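Local structure of glucose-6-phosphate 1-dehydrogenase (Mycobacterium avium, 4LGV) at residues L337-H345 against Q456-P464; K346-H356 against E370-P380. The protein probably catalyses the NADP+-dependent oxidation of glucose 6-phosphate to 6-phosphogluconolactone, the entry step of the pentose phosphate pathway. All coordinates share one frame; numbering follows the deposited sequence.

Contact 1: residues L337-H345 against Q456-P464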
loop_
_atom_site.group_PDB
_atom_site.type_symbol
_atom_site.label_atom_id
_atom_site.label_comp_id
_atom_site.label_asym_id
_atom_site.label_seq_id
_atom_site.Cartn_x
_atom_site.Cartn_y
_atom_site.Cartn_z
ATOM N N LEU A 337 6.193 11.499 -24.502
ATOM C CA LEU A 337 6.454 10.649 -25.625
ATOM C C LEU A 337 7.234 11.415 -26.697
ATOM O O LEU A 337 6.926 12.567 -26.958
ATOM C CB LEU A 337 5.137 10.190 -26.148
ATOM C CG LEU A 337 5.164 9.225 -27.290
ATOM C CD1 LEU A 337 3.880 8.401 -27.214
ATOM C CD2 LEU A 337 5.294 9.975 -28.610
ATOM N N ARG A 338 8.264 10.774 -27.262
ATOM C CA ARG A 338 9.006 11.331 -28.367
ATOM C C ARG A 338 9.287 10.250 -29.375
ATOM O O ARG A 338 9.603 9.098 -29.027
ATOM C CB ARG A 338 10.294 11.995 -27.925
ATOM C CG ARG A 338 11.316 11.067 -27.333
ATOM C CD ARG A 338 12.569 11.818 -26.907
ATOM N NE ARG A 338 13.453 10.923 -26.156
ATOM C CZ ARG A 338 14.688 11.211 -25.789
ATOM N NH1 ARG A 338 15.209 12.386 -26.097
ATOM N NH2 ARG A 338 15.423 10.320 -25.129
ATOM N N ALA A 339 9.080 10.606 -30.636
ATOM C CA ALA A 339 9.310 9.691 -31.753
ATOM C C ALA A 339 9.859 10.472 -32.942
ATOM O O ALA A 339 9.407 11.572 -33.225
ATOM C CB ALA A 339 8.030 9.007 -32.124
ATOM N N GLY A 340 10.830 9.911 -33.646
ATOM C CA GLY A 340 11.345 10.589 -34.806
ATOM C C GLY A 340 12.344 9.886 -35.680
ATOM O O GLY A 340 13.028 8.970 -35.251
ATOM N N LYS A 341 12.406 10.357 -36.926
ATOM C CA LYS A 341 13.370 9.903 -37.932
ATOM C C LYS A 341 14.699 10.626 -37.780
ATOM O O LYS A 341 14.764 11.749 -37.287
ATOM C CB LYS A 341 12.839 10.189 -39.338
ATOM C CG LYS A 341 11.507 9.522 -39.633
ATOM C CD LYS A 341 11.666 8.015 -39.840
ATOM C CE LYS A 341 10.360 7.412 -40.291
ATOM N NZ LYS A 341 10.450 5.949 -40.414
ATOM N N ALA A 342 15.753 9.961 -38.225
ATOM C CA ALA A 342 17.094 10.532 -38.247
ATOM C C ALA A 342 17.540 10.971 -36.844
ATOM O O ALA A 342 18.109 12.059 -36.655
ATOM C CB ALA A 342 17.174 11.693 -39.239
ATOM N N LEU A 343 17.306 10.106 -35.868
ATOM C CA LEU A 343 17.793 10.335 -34.515
ATOM C C LEU A 343 19.076 9.523 -34.355
ATOM O O LEU A 343 19.420 8.752 -35.247
ATOM C CB LEU A 343 16.697 9.950 -33.510
ATOM C CG LEU A 343 15.471 10.863 -33.540
ATOM C CD1 LEU A 343 14.564 10.621 -32.335
ATOM C CD2 LEU A 343 15.816 12.351 -33.599
ATOM N N PRO A 344 19.760 9.641 -33.206
ATOM C CA PRO A 344 21.073 9.012 -33.110
ATOM C C PRO A 344 21.115 7.496 -33.084
ATOM O O PRO A 344 22.157 6.917 -33.401
ATOM C CB PRO A 344 21.632 9.549 -31.790
ATOM C CG PRO A 344 20.870 10.798 -31.539
ATOM C CD PRO A 344 19.484 10.485 -32.037
ATOM N N HIS A 345 20.034 6.855 -32.664
ATOM C CA HIS A 345 20.013 5.401 -32.543
ATOM C C HIS A 345 18.678 4.805 -32.952
ATOM O O HIS A 345 17.687 5.513 -33.075
ATOM C CB HIS A 345 20.286 4.992 -31.105
ATOM C CG HIS A 345 21.533 5.588 -30.532
ATOM N ND1 HIS A 345 22.798 5.194 -30.917
ATOM C CD2 HIS A 345 21.705 6.540 -29.581
ATOM C CE1 HIS A 345 23.697 5.883 -30.234
ATOM N NE2 HIS A 345 23.059 6.701 -29.412
ATOM N N GLN A 456 13.178 22.736 -37.050
ATOM C CA GLN A 456 14.204 21.982 -37.790
ATOM C C GLN A 456 15.177 21.362 -36.798
ATOM O O GLN A 456 15.390 21.900 -35.701
ATOM C CB GLN A 456 14.970 22.877 -38.791
ATOM N N TYR A 457 15.708 20.199 -37.153
ATOM C CA TYR A 457 16.756 19.591 -36.374
ATOM C C TYR A 457 17.695 18.860 -37.300
ATOM O O TYR A 457 17.303 18.444 -38.383
ATOM C CB TYR A 457 16.182 18.643 -35.308
ATOM C CG TYR A 457 15.464 17.424 -35.839
ATOM C CD1 TYR A 457 14.129 17.493 -36.234
ATOM C CD2 TYR A 457 16.114 16.193 -35.943
ATOM C CE1 TYR A 457 13.469 16.363 -36.690
ATOM C CE2 TYR A 457 15.446 15.075 -36.396
ATOM C CZ TYR A 457 14.131 15.165 -36.753
ATOM O OH TYR A 457 13.469 14.069 -37.219
ATOM N N GLU A 458 18.945 18.734 -36.861
ATOM C CA GLU A 458 19.987 18.060 -37.629
ATOM C C GLU A 458 19.815 16.553 -37.571
ATOM O O GLU A 458 19.474 16.018 -36.522
ATOM C CB GLU A 458 21.380 18.436 -37.092
ATOM C CG GLU A 458 21.750 19.896 -37.327
ATOM C CD GLU A 458 21.972 20.165 -38.800
ATOM O OE1 GLU A 458 22.816 19.463 -39.411
ATOM O OE2 GLU A 458 21.291 21.065 -39.342
ATOM N N GLN A 459 20.082 15.887 -38.694
ATOM C CA GLN A 459 20.150 14.438 -38.728
ATOM C C GLN A 459 21.235 14.008 -37.783
ATOM O O GLN A 459 22.314 14.607 -37.752
ATOM C CB GLN A 459 20.441 13.908 -40.104
ATOM C CG GLN A 459 19.338 14.210 -41.103
ATOM C CD GLN A 459 19.518 13.525 -42.451
ATOM O OE1 GLN A 459 19.751 12.322 -42.533
ATOM N NE2 GLN A 459 19.444 14.316 -43.526
ATOM N N GLY A 460 20.925 12.999 -36.964
ATOM C CA GLY A 460 21.891 12.477 -36.015
ATOM C C GLY A 460 21.784 13.171 -34.674
ATOM O O GLY A 460 22.442 12.762 -33.739
ATOM N N SER A 461 20.983 14.227 -34.571
ATOM C CA SER A 461 20.737 14.864 -33.264
ATOM C C SER A 461 19.553 14.188 -32.593
ATOM O O SER A 461 18.881 13.351 -33.213
ATOM C CB SER A 461 20.470 16.383 -33.422
ATOM O OG SER A 461 19.173 16.629 -33.943
ATOM N N TRP A 462 19.289 14.558 -31.334
ATOM C CA TRP A 462 18.116 14.039 -30.586
ATOM C C TRP A 462 16.832 14.761 -30.936
ATOM O O TRP A 462 15.783 14.436 -30.408
ATOM C CB TRP A 462 18.346 14.077 -29.049
ATOM C CG TRP A 462 18.975 12.840 -28.610
ATOM C CD1 TRP A 462 20.244 12.675 -28.138
ATOM C CD2 TRP A 462 18.404 11.540 -28.707
ATOM N NE1 TRP A 462 20.491 11.323 -27.906
ATOM C CE2 TRP A 462 19.371 10.618 -28.248
ATOM C CE3 TRP A 462 17.151 11.067 -29.111
ATOM C CZ2 TRP A 462 19.126 9.277 -28.188
ATOM C CZ3 TRP A 462 16.911 9.721 -29.063
ATOM C CH2 TRP A 462 17.887 8.842 -28.599
ATOM N N GLY A 463 16.908 15.747 -31.813
ATOM C CA GLY A 463 15.726 16.459 -32.219
ATOM C C GLY A 463 15.761 17.911 -31.793
ATOM O O GLY A 463 16.724 18.380 -31.222
ATOM N N PRO A 464 14.691 18.633 -32.086
ATOM C CA PRO A 464 14.598 20.032 -31.700
ATOM C C PRO A 464 14.759 20.275 -30.199
ATOM O O PRO A 464 14.251 19.491 -29.378
ATOM C CB PRO A 464 13.194 20.447 -32.149
ATOM C CG PRO A 464 12.495 19.216 -32.588
ATOM C CD PRO A 464 13.432 18.061 -32.586
#

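Contact 2: residues K346-H356 against E370-P380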
loop_
_atom_site.group_PDB
_atom_site.type_symbol
_atom_site.label_atom_id
_atom_site.label_comp_id
_atom_site.label_asym_id
_atom_site.label_seq_id
_atom_site.Cartn_x
_atom_site.Cartn_y
_atom_site.Cartn_z
ATOM N N LYS A 346 18.672 3.485 -33.148
ATOM C CA LYS A 346 17.439 2.743 -33.342
ATOM C C LYS A 346 17.023 2.078 -32.031
ATOM O O LYS A 346 17.623 1.090 -31.629
ATOM C CB LYS A 346 17.606 1.692 -34.436
ATOM C CG LYS A 346 16.330 0.949 -34.754
ATOM C CD LYS A 346 16.610 -0.233 -35.657
ATOM C CE LYS A 346 15.382 -1.101 -35.828
ATOM N NZ LYS A 346 15.530 -2.005 -36.998
ATOM N N VAL A 347 16.017 2.634 -31.356
ATOM C CA VAL A 347 15.584 2.084 -30.051
ATOM C C VAL A 347 14.226 2.598 -29.703
ATOM O O VAL A 347 13.903 3.753 -29.969
ATOM C CB VAL A 347 16.601 2.431 -28.929
ATOM C CG1 VAL A 347 16.764 3.943 -28.778
ATOM C CG2 VAL A 347 16.230 1.793 -27.633
ATOM N N THR A 348 13.424 1.713 -29.124
ATOM C CA THR A 348 12.122 2.064 -28.558
ATOM C C THR A 348 12.132 1.658 -27.116
ATOM O O THR A 348 12.384 0.483 -26.790
ATOM C CB THR A 348 10.969 1.357 -29.276
ATOM O OG1 THR A 348 10.984 1.765 -30.650
ATOM C CG2 THR A 348 9.645 1.742 -28.691
ATOM N N GLU A 349 11.856 2.618 -26.253
ATOM C CA GLU A 349 12.020 2.451 -24.816
ATOM C C GLU A 349 10.834 3.057 -24.060
ATOM O O GLU A 349 10.264 4.057 -24.465
ATOM C CB GLU A 349 13.317 3.200 -24.409
ATOM C CG GLU A 349 13.508 3.477 -22.943
ATOM C CD GLU A 349 14.750 4.277 -22.633
ATOM O OE1 GLU A 349 14.643 5.527 -22.401
ATOM O OE2 GLU A 349 15.822 3.660 -22.582
ATOM N N VAL A 350 10.452 2.389 -22.985
ATOM C CA VAL A 350 9.489 2.916 -22.039
ATOM C C VAL A 350 10.262 3.035 -20.723
ATOM O O VAL A 350 10.725 2.041 -20.179
ATOM C CB VAL A 350 8.293 1.995 -21.855
ATOM C CG1 VAL A 350 7.287 2.586 -20.839
ATOM C CG2 VAL A 350 7.578 1.771 -23.168
ATOM N N ARG A 351 10.420 4.260 -20.232
ATOM C CA ARG A 351 11.252 4.491 -19.055
ATOM C C ARG A 351 10.356 5.004 -17.957
ATOM O O ARG A 351 9.741 6.036 -18.086
ATOM C CB ARG A 351 12.354 5.525 -19.356
ATOM C CG ARG A 351 13.274 5.837 -18.178
ATOM C CD ARG A 351 14.424 6.690 -18.629
ATOM N NE ARG A 351 15.305 5.944 -19.510
ATOM C CZ ARG A 351 16.417 5.344 -19.147
ATOM N NH1 ARG A 351 16.810 5.401 -17.899
ATOM N NH2 ARG A 351 17.120 4.672 -20.052
ATOM N N MET A 352 10.281 4.264 -16.860
ATOM C CA MET A 352 9.405 4.640 -15.763
ATOM C C MET A 352 10.243 5.105 -14.573
ATOM O O MET A 352 11.081 4.348 -14.083
ATOM C CB MET A 352 8.545 3.459 -15.405
ATOM C CG MET A 352 7.746 2.942 -16.582
ATOM S SD MET A 352 6.961 1.406 -16.120
ATOM C CE MET A 352 5.464 2.188 -15.612
ATOM N N PHE A 353 10.049 6.364 -14.156
ATOM C CA PHE A 353 10.770 6.950 -13.048
ATOM C C PHE A 353 10.024 6.704 -11.774
ATOM O O PHE A 353 8.797 7.001 -11.704
ATOM C CB PHE A 353 10.872 8.469 -13.218
ATOM C CG PHE A 353 11.731 8.900 -14.373
ATOM C CD1 PHE A 353 11.197 9.026 -15.628
ATOM C CD2 PHE A 353 13.067 9.136 -14.204
ATOM C CE1 PHE A 353 11.966 9.460 -16.703
ATOM C CE2 PHE A 353 13.865 9.544 -15.265
ATOM C CZ PHE A 353 13.313 9.710 -16.525
ATOM N N LEU A 354 10.697 6.188 -10.748
ATOM C CA LEU A 354 10.036 6.067 -9.427
ATOM C C LEU A 354 10.156 7.337 -8.643
ATOM O O LEU A 354 11.061 8.087 -8.894
ATOM C CB LEU A 354 10.627 4.966 -8.601
ATOM C CG LEU A 354 10.111 3.568 -8.954
ATOM C CD1 LEU A 354 10.734 3.041 -10.234
ATOM C CD2 LEU A 354 10.422 2.617 -7.828
ATOM N N HIS A 355 9.244 7.601 -7.702
ATOM C CA HIS A 355 9.490 8.646 -6.718
ATOM C C HIS A 355 10.728 8.279 -5.923
ATOM O O HIS A 355 11.052 7.064 -5.709
ATOM C CB HIS A 355 8.330 8.781 -5.682
ATOM C CG HIS A 355 7.007 9.066 -6.293
ATOM N ND1 HIS A 355 6.665 10.324 -6.739
ATOM C CD2 HIS A 355 5.945 8.269 -6.558
ATOM C CE1 HIS A 355 5.450 10.300 -7.253
ATOM N NE2 HIS A 355 4.994 9.063 -7.165
ATOM N N HIS A 356 11.385 9.310 -5.415
ATOM C CA HIS A 356 12.389 9.092 -4.352
ATOM C C HIS A 356 11.747 8.524 -3.117
ATOM O O HIS A 356 10.551 8.687 -2.899
ATOM C CB HIS A 356 13.137 10.382 -3.989
ATOM C CG HIS A 356 14.206 10.751 -4.973
ATOM N ND1 HIS A 356 15.373 10.024 -5.137
ATOM C CD2 HIS A 356 14.300 11.795 -5.830
ATOM C CE1 HIS A 356 16.145 10.610 -6.044
ATOM N NE2 HIS A 356 15.502 11.669 -6.496
ATOM N N GLU A 370 19.699 10.588 -8.997
ATOM C CA GLU A 370 18.473 10.252 -9.745
ATOM C C GLU A 370 17.720 9.110 -9.055
ATOM O O GLU A 370 18.322 8.227 -8.486
ATOM C CB GLU A 370 18.819 9.852 -11.168
ATOM C CG GLU A 370 19.548 10.914 -12.013
ATOM C CD GLU A 370 18.714 12.179 -12.271
ATOM O OE1 GLU A 370 17.446 12.144 -12.227
ATOM O OE2 GLU A 370 19.341 13.233 -12.533
ATOM N N PRO A 371 16.390 9.109 -9.149
ATOM C CA PRO A 371 15.550 8.122 -8.515
ATOM C C PRO A 371 15.680 6.816 -9.267
ATOM O O PRO A 371 16.202 6.807 -10.387
ATOM C CB PRO A 371 14.137 8.704 -8.660
ATOM C CG PRO A 371 14.199 9.582 -9.831
ATOM C CD PRO A 371 15.598 10.154 -9.838
ATOM N N ASN A 372 15.264 5.733 -8.640
ATOM C CA ASN A 372 15.215 4.445 -9.297
ATOM C C ASN A 372 14.391 4.543 -10.595
ATOM O O ASN A 372 13.460 5.384 -10.709
ATOM C CB ASN A 372 14.585 3.395 -8.372
ATOM C CG ASN A 372 15.434 3.064 -7.131
ATOM O OD1 ASN A 372 14.956 2.380 -6.252
ATOM N ND2 ASN A 372 16.681 3.474 -7.093
ATOM N N GLN A 373 14.724 3.692 -11.549
ATOM C CA GLN A 373 13.987 3.620 -12.821
ATOM C C GLN A 373 13.795 2.191 -13.284
ATOM O O GLN A 373 14.647 1.336 -13.113
ATOM C CB GLN A 373 14.773 4.383 -13.892
ATOM C CG GLN A 373 14.710 5.872 -13.664
ATOM C CD GLN A 373 15.703 6.659 -14.498
ATOM O OE1 GLN A 373 15.740 6.563 -15.712
ATOM N NE2 GLN A 373 16.450 7.507 -13.832
ATOM N N ILE A 374 12.647 1.951 -13.886
ATOM C CA ILE A 374 12.366 0.710 -14.588
ATOM C C ILE A 374 12.390 1.034 -16.064
ATOM O O ILE A 374 11.605 1.835 -16.499
ATOM C CB ILE A 374 10.993 0.173 -14.235
ATOM C CG1 ILE A 374 10.952 -0.182 -12.746
ATOM C CG2 ILE A 374 10.684 -1.062 -15.061
ATOM C CD1 ILE A 374 9.568 -0.537 -12.245
ATOM N N VAL A 375 13.288 0.413 -16.812
ATOM C CA VAL A 375 13.405 0.666 -18.240
ATOM C C VAL A 375 13.049 -0.572 -19.047
ATOM O O VAL A 375 13.624 -1.621 -18.862
ATOM C CB VAL A 375 14.813 1.098 -18.595
ATOM C CG1 VAL A 375 14.861 1.580 -20.025
ATOM C CG2 VAL A 375 15.289 2.227 -17.687
ATOM N N LEU A 376 12.101 -0.428 -19.953
ATOM C CA LEU A 376 11.712 -1.483 -20.861
ATOM C C LEU A 376 12.158 -1.135 -22.282
ATOM O O LEU A 376 11.627 -0.197 -22.855
ATOM C CB LEU A 376 10.181 -1.642 -20.836
ATOM C CG LEU A 376 9.539 -1.854 -19.462
ATOM C CD1 LEU A 376 8.046 -1.849 -19.559
ATOM C CD2 LEU A 376 9.974 -3.157 -18.844
ATOM N N ARG A 377 13.132 -1.855 -22.834
ATOM C CA ARG A 377 13.452 -1.736 -24.230
ATOM C C ARG A 377 12.493 -2.646 -25.018
ATOM O O ARG A 377 12.471 -3.848 -24.816
ATOM C CB ARG A 377 14.921 -2.121 -24.520
ATOM C CG ARG A 377 15.298 -1.820 -25.969
ATOM C CD ARG A 377 16.793 -1.925 -26.293
ATOM N NE ARG A 377 17.309 -3.219 -25.928
ATOM C CZ ARG A 377 18.226 -3.435 -24.999
ATOM N NH1 ARG A 377 18.813 -2.410 -24.380
ATOM N NH2 ARG A 377 18.576 -4.676 -24.703
ATOM N N ILE A 378 11.659 -2.032 -25.838
ATOM C CA ILE A 378 10.624 -2.719 -26.609
ATOM C C ILE A 378 11.263 -3.271 -27.871
ATOM O O ILE A 378 10.906 -4.338 -28.323
ATOM C CB ILE A 378 9.503 -1.725 -27.025
ATOM C CG1 ILE A 378 8.870 -1.066 -25.800
ATOM C CG2 ILE A 378 8.421 -2.389 -27.854
ATOM C CD1 ILE A 378 8.430 -2.023 -24.731
ATOM N N ASP A 379 12.211 -2.522 -28.436
ATOM C CA ASP A 379 12.836 -2.856 -29.717
ATOM C C ASP A 379 14.105 -2.008 -29.875
ATOM O O ASP A 379 14.163 -0.875 -29.382
ATOM C CB ASP A 379 11.865 -2.545 -30.868
ATOM C CG ASP A 379 12.398 -2.941 -32.230
ATOM O OD1 ASP A 379 12.570 -4.163 -32.473
ATOM O OD2 ASP A 379 12.666 -2.028 -33.058
ATOM N N PRO A 380 15.155 -2.575 -30.471
ATOM C CA PRO A 380 15.328 -3.976 -30.733
ATOM C C PRO A 380 15.758 -4.678 -29.496
ATOM O O PRO A 380 15.982 -4.046 -28.467
ATOM C CB PRO A 380 16.481 -4.018 -31.772
ATOM C CG PRO A 380 17.315 -2.789 -31.506
ATOM C CD PRO A 380 16.353 -1.781 -30.851
HETATM O O HOH W 1 13.786 5.714 -6.306
#

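Contact 1: residues L337-H345 against Q456-P464
The indole of W462 is sandwiched between P344 and R338. On one face lies the proline ring, its CG 3.6 Å from the centroid of the five-membered ring and 11° off the normal, the geometry of a CH-pi contact; CD of P344 sits over the centre of the whole indole. The opposite face carries the guanidinium of R338, stacked at 16° between planes and offset toward the rim, with NH1 3.8 Å from CE3 of W462. With a CH-pi contact on one face and a guanidinium stack on the other, W462, just past the type II turn E458-S461 that follows edge strand 454-457, is held between R338 of strand 335-340 in the large mixed sheet and P344 of the loop after that strand. R338 reaches the indole on a chain extended from CG to NE, and its NE is held by T228 on the neighbouring strand, which should limit sliding of the stack. Near the six-membered ring, L343 CD1 approaches CZ3 obliquely, and H345 turns CD2 toward CZ2.

The second flat group, the Y457 ring, meets K341 O at its edge and in its plane. With CG set between the backbone N and carbonyl carbon, the ring points across the contact, and its OH donates to K341 O at 2.7 Å, while T317 is a further partner of the hydroxyl. CD2 of L343 packs obliquely on CE2 of the same ring.

The turn itself makes one backbone bond across, G460 N to A342 O at 165°, entering from above the carbonyl plane. Within the turn region E458 O accepts from both S461 N and S461 OG, the latter on a lone pair; the same OG accepts from G463 N at 3.2 Å, closing an ST turn.

Contact 2: residues K346-H356 against E370-P380
V350 and L376 sit side by side where inner strands 347-354 and 373-379 of the large mixed sheet run antiparallel, flanked by 222-230 and 383-392, their axes approaching to 4.6 Å. I378 CG1 packs on V350 CG2 at 4.1 Å, and L354 CD1 rests against I374 CG1. Between T348 and E349 the register slips by one: I378 and D379 both face T348, a classic beta bulge, and the extra residue lets I378 lean over T348 CG2.

The face opposite V350 and L376 is a lattice of polar chains and methyls. R351, its CG trans to N (chi1 180°) and its chain bent at chi3, lays its guanidinium over V375 CG2, while V375 CG1 fits against E349 OE2 at 3.4 Å. Q373 runs alongside F353, its amide 36° from the ring plane. P371 CB makes a CH-pi contact over the centre of the H356 ring, 3.9 Å from the centroid.

NE and NH2 of R351 grip the two carboxylate oxygens of E349 side-on, from above the carboxylate plane, and NH1 reaches Q373 OE1 at 2.7 Å in the guanidinium plane. E349 OE2 also accepts from W481 N. With three directed bonds, the buried arginine charge is probably compensated locally and its rotation fixed.

How the contacts relate
From the N-terminal side, strand 335-340, whose R338 opens contact 1, runs into the loop 341-345, and the chain passes directly into 346-356, the first half of contact 2. A 13-residue connection without helix or strand returns it to 370-380, closing contact 2 as a short hairpin-like excursion. Strands 383-392 and 395-404 and two helices follow before 456-464 completes contact 1 after 110 intervening residues, so the short loop lies wholly within the long one. Contact 2 joins sheet neighbours directly, whereas contact 1 ties the end of an inner strand to the loop after edge strand 454-457. Their centres are about 19 Å apart, and both reach the same mixed sheet.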